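Local coordinates for amidohydrolase 3 domain-containing protein (Pyrococcus furiosus, PDB 3ICJ), which is an uncharacterized, zinc-binding member of the amidohydrolase family that probably hydrolyses carbon-nitrogen bonds other than peptide bonds, at residues K208-N211 and E212-T216. Residues are numbered along the deposited sequence; the frame is centred on the assembly and turned at random.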
loop_
_atom_site.group_PDB
_atom_site.type_symbol
_atom_site.label_atom_id
_atom_site.label_comp_id
_atom_site.label_asym_id
_atom_site.label_seq_id
_atom_site.Cartn_x
_atom_site.Cartn_y
_atom_site.Cartn_z
ATOM N N LYS A 208 -2.524 14.504 12.177
ATOM C CA LYS A 208 -3.978 14.350 12.083
ATOM C C LYS A 208 -4.623 15.673 11.654
ATOM O O LYS A 208 -5.460 15.681 10.744
ATOM C CB LYS A 208 -4.554 13.857 13.415
ATOM C CG LYS A 208 -6.078 13.696 13.453
ATOM C CD LYS A 208 -6.590 13.531 14.885
ATOM C CE LYS A 208 -6.959 12.095 15.191
ATOM N NZ LYS A 208 -8.340 11.807 14.711
ATOM N N ILE A 209 -4.201 16.778 12.286
ATOM C CA ILE A 209 -4.731 18.110 11.974
ATOM C C ILE A 209 -4.351 18.544 10.548
ATOM O O ILE A 209 -5.184 19.073 9.806
ATOM C CB ILE A 209 -4.315 19.183 13.033
ATOM C CG1 ILE A 209 -4.980 18.891 14.391
ATOM C CG2 ILE A 209 -4.728 20.570 12.575
ATOM C CD1 ILE A 209 -4.325 19.605 15.590
ATOM N N ILE A 210 -3.106 18.287 10.167
ATOM C CA ILE A 210 -2.644 18.532 8.801
ATOM C C ILE A 210 -3.506 17.793 7.760
ATOM O O ILE A 210 -4.013 18.401 6.808
ATOM C CB ILE A 210 -1.143 18.180 8.653
ATOM C CG1 ILE A 210 -0.297 19.256 9.332
ATOM C CG2 ILE A 210 -0.759 18.027 7.160
ATOM C CD1 ILE A 210 1.135 18.840 9.665
ATOM N N ASN A 211 -3.713 16.499 7.984
ATOM C CA ASN A 211 -4.457 15.648 7.054
ATOM C C ASN A 211 -5.954 15.937 6.969
ATOM O O ASN A 211 -6.546 15.844 5.893
ATOM C CB ASN A 211 -4.260 14.166 7.394
ATOM C CG ASN A 211 -2.835 13.689 7.165
ATOM O OD1 ASN A 211 -2.065 14.294 6.412
ATOM N ND2 ASN A 211 -2.476 12.593 7.820
ATOM N N GLU A 212 -6.557 16.274 8.102
ATOM C CA GLU A 212 -8.001 16.465 8.181
ATOM C C GLU A 212 -8.469 17.918 8.032
ATOM O O GLU A 212 -9.504 18.167 7.412
ATOM C CB GLU A 212 -8.547 15.868 9.482
ATOM C CG GLU A 212 -8.302 14.370 9.615
ATOM C CD GLU A 212 -8.826 13.792 10.921
ATOM O OE1 GLU A 212 -8.887 12.553 11.024
ATOM O OE2 GLU A 212 -9.171 14.565 11.840
ATOM N N LYS A 213 -7.723 18.860 8.607
ATOM C CA LYS A 213 -8.114 20.276 8.592
ATOM C C LYS A 213 -7.410 21.144 7.535
ATOM O O LYS A 213 -8.071 21.895 6.836
ATOM C CB LYS A 213 -7.952 20.915 9.981
ATOM C CG LYS A 213 -8.530 22.330 10.058
ATOM C CD LYS A 213 -8.200 23.067 11.348
ATOM C CE LYS A 213 -8.797 24.475 11.306
ATOM N NZ LYS A 213 -8.446 25.277 12.503
ATOM N N ILE A 214 -6.085 21.038 7.426
ATOM C CA ILE A 214 -5.281 21.999 6.640
ATOM C C ILE A 214 -5.188 21.692 5.135
ATOM O O ILE A 214 -5.436 22.571 4.301
ATOM C CB ILE A 214 -3.873 22.167 7.255
ATOM C CG1 ILE A 214 -3.999 22.669 8.693
ATOM C CG2 ILE A 214 -3.016 23.118 6.426
ATOM C CD1 ILE A 214 -2.840 22.277 9.563
ATOM N N LEU A 215 -4.821 20.456 4.790
ATOM C CA LEU A 215 -4.821 20.012 3.390
ATOM C C LEU A 215 -6.228 20.052 2.782
ATOM O O LEU A 215 -7.209 19.798 3.462
ATOM C CB LEU A 215 -4.214 18.615 3.265
ATOM C CG LEU A 215 -2.758 18.518 3.737
ATOM C CD1 LEU A 215 -2.300 17.073 3.728
ATOM C CD2 LEU A 215 -1.826 19.394 2.913
ATOM N N THR A 216 -6.317 20.410 1.508
ATOM C CA THR A 216 -7.607 20.582 0.836
ATOM C C THR A 216 -7.860 19.405 -0.100
ATOM O O THR A 216 -6.971 18.568 -0.300
ATOM C CB THR A 216 -7.672 21.893 0.010
ATOM O OG1 THR A 216 -6.751 21.814 -1.089
ATOM C CG2 THR A 216 -7.367 23.113 0.870
#
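I209 O takes two backbone donors where helix 200-214 runs out: K213 N at 2.8 Å in the usual i+4 bond, and I214 N at 3.2 Å in a wider, i+5 bond. One residue earlier the ordinary i+4 bond still holds, E212 N to K208 O. The shift to i+5 is completed at L215 N, which gives I210 O a nearly straight bond of 3.0 Å (N-H...O 175°), while the i+4 bond from I214 N to the same oxygen is weak. The last turn is thus a pi-type turn, and L215 is the first residue to leave helical geometry.

The side chains sort by environment. On the solvent side, the carboxylate end of E212 crosses K208 CG, with OE2 3.6 Å from it, while E212 CB and CG sit against K208 O. The lysine chain bends at chi3 (-104°) and chi4, which brings NZ to 3.8 Å from E212 OE1, a long salt bridge. Among the apolar residues, I210 and L215 are buried, I209 and I214 partly exposed: I214 CD1 sits in the notch formed by I209 CG2 and I210 CG1, against I210 CA, and I210 CG2 meets L215 CD1 at 3.9 Å. Helix 177-183 and F138 of strand 137-142 pack on this apolar face.

T216 starts helix 217-233 as N-cap, a place suited to its short hydroxyl side chain, and its own N bonds to D219 OD2. Where the helix ends, side-chain donors meet the carbonyls: Y220 OH for N211 O, K247 NZ for E212 O and L215 O, R135 NH2 for I214 O. I209 O, by contrast, serves two backbone amides.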